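Local coordinates for protein 6-pyruvoyl tetrahydropterin synthase (Plasmodium falciparum, PDB 1Y13) that belongs to the 6-pyruvoyl tetrahydropterin synthase family and, as a six-chain assembly, holds zinc and biopterin in its pockets, at residues 56-70 and 154-166. Numbering follows the deposited sequence.
Sequences SLKVRGYVRDDGYVI and LLKSRHIHYIEIS. With BIO (biopterin), chain G.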
# COMPACT_ATOMS: atom_id res chain seq x y z
N SER A 56 6.47 -11.95 6.77
CA SER A 56 6.16 -12.56 5.49
C SER A 56 7.08 -13.75 5.23
O SER A 56 8.24 -13.72 5.58
CB SER A 56 6.27 -11.55 4.35
OG SER A 56 7.63 -11.35 4.01
N LEU A 57 6.52 -14.81 4.64
CA LEU A 57 7.20 -16.07 4.40
C LEU A 57 7.22 -16.44 2.92
O LEU A 57 6.20 -16.39 2.25
CB LEU A 57 6.49 -17.20 5.15
CG LEU A 57 6.97 -18.65 4.95
CD1 LEU A 57 8.43 -18.81 5.38
CD2 LEU A 57 6.09 -19.63 5.74
N LYS A 58 8.40 -16.83 2.44
CA LYS A 58 8.55 -17.28 1.08
C LYS A 58 9.32 -18.61 1.06
O LYS A 58 10.28 -18.78 1.81
CB LYS A 58 9.27 -16.20 0.29
CG LYS A 58 9.67 -16.59 -1.10
CD LYS A 58 10.18 -15.38 -1.82
CE LYS A 58 11.67 -15.23 -1.62
NZ LYS A 58 12.17 -14.22 -2.60
N VAL A 59 8.86 -19.55 0.24
CA VAL A 59 9.54 -20.84 0.07
C VAL A 59 9.79 -21.11 -1.41
O VAL A 59 8.99 -20.78 -2.27
CB VAL A 59 8.84 -22.07 0.80
CG1 VAL A 59 8.26 -21.65 2.18
CG2 VAL A 59 7.74 -22.67 -0.02
N ARG A 60 10.95 -21.70 -1.70
CA ARG A 60 11.31 -22.04 -3.07
C ARG A 60 11.30 -23.55 -3.21
O ARG A 60 11.91 -24.27 -2.41
CB ARG A 60 12.67 -21.47 -3.40
CG ARG A 60 13.08 -21.60 -4.84
CD ARG A 60 14.50 -21.10 -5.01
NE ARG A 60 14.61 -19.72 -4.53
CZ ARG A 60 15.72 -19.15 -4.08
NH1 ARG A 60 16.88 -19.81 -4.05
NH2 ARG A 60 15.67 -17.89 -3.67
N GLY A 61 10.57 -24.02 -4.21
CA GLY A 61 10.42 -25.44 -4.47
C GLY A 61 10.16 -25.66 -5.95
O GLY A 61 10.81 -25.04 -6.78
N TYR A 62 9.23 -26.56 -6.25
CA TYR A 62 8.86 -26.94 -7.60
C TYR A 62 7.37 -27.12 -7.64
O TYR A 62 6.76 -27.47 -6.63
CB TYR A 62 9.54 -28.27 -8.02
CG TYR A 62 11.04 -28.14 -8.02
CD1 TYR A 62 11.71 -27.69 -9.15
CD2 TYR A 62 11.79 -28.40 -6.86
CE1 TYR A 62 13.09 -27.53 -9.14
CE2 TYR A 62 13.17 -28.24 -6.85
CZ TYR A 62 13.81 -27.81 -8.00
OH TYR A 62 15.16 -27.64 -8.02
N VAL A 63 6.77 -26.89 -8.80
CA VAL A 63 5.36 -27.19 -8.97
C VAL A 63 5.19 -28.72 -8.88
O VAL A 63 5.76 -29.44 -9.67
CB VAL A 63 4.82 -26.63 -10.31
CG1 VAL A 63 3.37 -27.02 -10.50
CG2 VAL A 63 4.98 -25.10 -10.35
N ARG A 64 4.44 -29.21 -7.89
CA ARG A 64 4.25 -30.65 -7.71
C ARG A 64 3.04 -31.14 -8.48
O ARG A 64 2.36 -30.34 -9.13
CB ARG A 64 4.09 -31.01 -6.23
CG ARG A 64 5.13 -30.46 -5.27
CD ARG A 64 6.55 -30.42 -5.83
NE ARG A 64 7.10 -31.69 -6.27
CZ ARG A 64 7.22 -32.78 -5.51
NH1 ARG A 64 6.74 -32.75 -4.27
NH2 ARG A 64 7.77 -33.89 -5.99
N ASP A 65 2.75 -32.43 -8.37
CA ASP A 65 1.61 -33.05 -9.05
C ASP A 65 0.21 -32.58 -8.58
O ASP A 65 -0.78 -32.88 -9.23
CB ASP A 65 1.71 -34.59 -9.09
CG ASP A 65 1.47 -35.27 -7.73
OD1 ASP A 65 1.07 -34.62 -6.73
OD2 ASP A 65 1.68 -36.50 -7.66
N ASP A 66 0.15 -31.87 -7.46
CA ASP A 66 -1.11 -31.24 -7.05
C ASP A 66 -1.27 -29.82 -7.62
O ASP A 66 -2.32 -29.18 -7.43
CB ASP A 66 -1.29 -31.28 -5.51
CG ASP A 66 -0.15 -30.60 -4.75
OD1 ASP A 66 0.83 -30.14 -5.36
OD2 ASP A 66 -0.25 -30.51 -3.51
N GLY A 67 -0.23 -29.33 -8.30
CA GLY A 67 -0.24 -28.00 -8.91
C GLY A 67 0.38 -26.88 -8.08
O GLY A 67 0.42 -25.73 -8.52
N TYR A 68 0.88 -27.22 -6.90
CA TYR A 68 1.43 -26.26 -5.95
C TYR A 68 2.93 -26.45 -5.70
O TYR A 68 3.44 -27.57 -5.79
CB TYR A 68 0.78 -26.44 -4.58
CG TYR A 68 -0.72 -26.30 -4.49
CD1 TYR A 68 -1.43 -25.50 -5.39
CD2 TYR A 68 -1.42 -26.95 -3.49
CE1 TYR A 68 -2.81 -25.37 -5.28
CE2 TYR A 68 -2.80 -26.82 -3.36
CZ TYR A 68 -3.49 -26.03 -4.26
OH TYR A 68 -4.86 -25.90 -4.13
N VAL A 69 3.62 -25.36 -5.34
CA VAL A 69 4.90 -25.50 -4.67
C VAL A 69 4.60 -26.14 -3.30
O VAL A 69 5.17 -27.17 -2.95
CB VAL A 69 5.64 -24.16 -4.50
CG1 VAL A 69 6.83 -24.31 -3.54
CG2 VAL A 69 6.11 -23.63 -5.84
N ILE A 70 3.69 -25.49 -2.57
CA ILE A 70 3.06 -25.95 -1.34
C ILE A 70 1.76 -25.13 -1.19
O ILE A 70 1.69 -24.00 -1.67
CB ILE A 70 4.00 -25.83 -0.07
CG1 ILE A 70 3.40 -26.52 1.16
CG2 ILE A 70 4.37 -24.37 0.27
CD1 ILE A 70 4.42 -26.91 2.22
N LEU A 154 8.28 -32.92 5.61
CA LEU A 154 7.26 -32.44 4.66
C LEU A 154 7.93 -31.61 3.57
O LEU A 154 7.74 -31.87 2.37
CB LEU A 154 6.17 -31.60 5.33
CG LEU A 154 5.20 -30.91 4.33
CD1 LEU A 154 4.30 -31.94 3.58
CD2 LEU A 154 4.35 -29.85 5.01
N LEU A 155 8.70 -30.61 3.98
CA LEU A 155 9.38 -29.74 3.05
C LEU A 155 10.26 -30.52 2.08
O LEU A 155 10.24 -30.26 0.87
CB LEU A 155 10.19 -28.67 3.79
CG LEU A 155 9.35 -27.82 4.74
CD1 LEU A 155 10.22 -26.99 5.66
CD2 LEU A 155 8.31 -26.93 3.98
N LYS A 156 11.00 -31.50 2.60
CA LYS A 156 11.86 -32.35 1.77
C LYS A 156 11.11 -33.25 0.80
O LYS A 156 11.59 -33.50 -0.30
CB LYS A 156 12.78 -33.23 2.64
CG LYS A 156 13.71 -32.46 3.56
CD LYS A 156 14.56 -31.40 2.84
CE LYS A 156 15.84 -31.10 3.65
NZ LYS A 156 16.70 -32.34 3.75
N SER A 157 9.97 -33.79 1.22
CA SER A 157 9.16 -34.63 0.32
C SER A 157 8.61 -33.83 -0.88
O SER A 157 8.39 -34.37 -1.96
CB SER A 157 8.02 -35.33 1.09
OG SER A 157 7.12 -34.38 1.65
N ARG A 158 8.40 -32.53 -0.67
CA ARG A 158 7.94 -31.63 -1.73
C ARG A 158 9.12 -30.99 -2.47
O ARG A 158 8.92 -30.23 -3.42
CB ARG A 158 6.95 -30.59 -1.18
CG ARG A 158 5.69 -31.25 -0.61
CD ARG A 158 4.55 -30.28 -0.36
NE ARG A 158 4.11 -29.61 -1.58
CZ ARG A 158 3.08 -29.97 -2.35
NH1 ARG A 158 2.32 -31.02 -2.04
NH2 ARG A 158 2.79 -29.25 -3.43
N HIS A 159 10.33 -31.30 -2.04
CA HIS A 159 11.56 -30.78 -2.67
C HIS A 159 11.73 -29.26 -2.51
O HIS A 159 12.31 -28.59 -3.37
CB HIS A 159 11.66 -31.17 -4.14
CG HIS A 159 11.90 -32.63 -4.38
ND1 HIS A 159 13.07 -33.26 -4.00
CD2 HIS A 159 11.16 -33.57 -5.01
CE1 HIS A 159 13.02 -34.53 -4.37
NE2 HIS A 159 11.87 -34.74 -4.98
N ILE A 160 11.23 -28.75 -1.40
CA ILE A 160 11.46 -27.36 -1.00
C ILE A 160 12.90 -27.26 -0.46
O ILE A 160 13.30 -28.04 0.41
CB ILE A 160 10.41 -26.92 0.03
CG1 ILE A 160 9.05 -26.77 -0.69
CG2 ILE A 160 10.82 -25.60 0.74
CD1 ILE A 160 7.84 -26.98 0.20
N HIS A 161 13.68 -26.32 -1.00
CA HIS A 161 15.12 -26.27 -0.70
C HIS A 161 15.56 -24.95 -0.09
O HIS A 161 16.73 -24.79 0.27
CB HIS A 161 15.97 -26.65 -1.94
CG HIS A 161 15.59 -25.90 -3.19
ND1 HIS A 161 14.51 -26.27 -3.97
CD2 HIS A 161 16.13 -24.81 -3.78
CE1 HIS A 161 14.41 -25.43 -4.99
NE2 HIS A 161 15.38 -24.54 -4.90
N TYR A 162 14.63 -24.01 0.05
CA TYR A 162 14.98 -22.68 0.50
C TYR A 162 13.78 -22.02 1.16
O TYR A 162 12.67 -22.12 0.66
CB TYR A 162 15.49 -21.84 -0.67
CG TYR A 162 15.78 -20.39 -0.35
CD1 TYR A 162 17.01 -20.00 0.16
CD2 TYR A 162 14.82 -19.41 -0.58
CE1 TYR A 162 17.28 -18.68 0.43
CE2 TYR A 162 15.08 -18.09 -0.32
CZ TYR A 162 16.31 -17.73 0.19
OH TYR A 162 16.57 -16.41 0.46
N ILE A 163 14.03 -21.38 2.29
CA ILE A 163 12.99 -20.70 3.06
C ILE A 163 13.52 -19.33 3.48
O ILE A 163 14.67 -19.19 3.91
CB ILE A 163 12.58 -21.54 4.28
CG1 ILE A 163 11.96 -22.85 3.82
CG2 ILE A 163 11.54 -20.82 5.13
CD1 ILE A 163 11.86 -23.88 4.90
N GLU A 164 12.66 -18.33 3.39
CA GLU A 164 13.04 -16.97 3.69
C GLU A 164 11.90 -16.28 4.43
O GLU A 164 10.74 -16.39 4.04
CB GLU A 164 13.32 -16.24 2.39
CG GLU A 164 13.92 -14.86 2.53
CD GLU A 164 13.94 -14.15 1.19
OE1 GLU A 164 14.85 -14.42 0.36
OE2 GLU A 164 13.03 -13.33 0.96
N ILE A 165 12.23 -15.60 5.52
CA ILE A 165 11.24 -14.74 6.15
C ILE A 165 11.73 -13.29 6.21
O ILE A 165 12.92 -13.01 6.38
CB ILE A 165 10.80 -15.19 7.59
CG1 ILE A 165 11.91 -15.00 8.58
CG2 ILE A 165 10.33 -16.63 7.67
CD1 ILE A 165 11.40 -14.44 9.83
N SER A 166 10.79 -12.38 6.06
CA SER A 166 11.04 -10.99 6.29
C SER A 166 10.30 -10.61 7.55
O SER A 166 9.13 -10.97 7.72
CB SER A 166 10.48 -10.16 5.14
OG SER A 166 11.35 -10.22 4.03
N1 BIO G . -1.93 -22.80 -2.91
N2 BIO G . 0.26 -22.75 -3.64
C2 BIO G . -1.06 -22.55 -3.91
N3 BIO G . -1.48 -22.11 -5.12
C4 BIO G . -2.80 -21.93 -5.41
O4 BIO G . -3.18 -21.54 -6.52
C4A BIO G . -3.81 -22.16 -4.36
C8A BIO G . -3.27 -22.61 -3.09
N8 BIO G . -4.14 -22.85 -2.10
C7 BIO G . -5.45 -22.68 -2.28
C6 BIO G . -5.99 -22.24 -3.45
N5 BIO G . -5.15 -21.99 -4.50
C9 BIO G . -7.50 -22.12 -3.52
O9 BIO G . -8.02 -22.07 -4.88
C10 BIO G . -8.23 -20.94 -2.84
O10 BIO G . -7.86 -19.64 -3.38
C11 BIO G . -8.29 -21.12 -1.31
O HOH W 1 14.72 -14.27 -2.14
O HOH W 2 7.88 -27.76 -3.85
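The guanidinium of Arg60 lies flat on one face of the Tyr162 ring, planes 14° apart, with NH2 3.4 Å from Tyr162 CE2, while at the edge of that ring the Tyr162 hydroxyl donates to Glu164 OE1. Arg60 reaches the ring because its CG stands anti to the backbone N (chi1 -172°) and the chain bends only at chi3; its NE also forms a salt bridge with Glu23 of strand 21-41. Arg158 illustrates the other use of a guanidinium, by its edge. Its NH2 meets the syn lone pair of Asp66 OD1 at 2.9 Å, and NH1 reaches Asp66 OD2. Val69 O lies in the guanidinium plane and takes Arg158 NE at 3.0 Å. These edge bonds fix the rotation of the group, while Arg64 CG covers one face, 3.2 Å from Arg158 NH2. They pin the turn 64-67 to the end of helix 152-157, where His159 closes a Schellman motif.

Beside Arg158, Ile70 CD1 packs on Ile160 CD1 at 4.0 Å and on Leu154 and Leu155. Leu57 CD1 likewise touches Ile163 CG2 and Ile165 CG2, on the sheet face covered by helices 72-86 and 135-150. Tyr68 lays one ring face on biopterin, whose N2 donates to Ile70 O at 2.7 Å; Glu136 of the second subunit also binds this ligand. Between the strands, Ser56, Lys58 and Arg60 pair with Ser166, Glu164 and Tyr162 as antiparallel hydrogen-bonded pairs. The whole is characteristic of the T-fold of the 6-pyruvoyl tetrahydropterin synthase family, an antiparallel sheet backed by two helices, with a pterin pocket at the subunit interface.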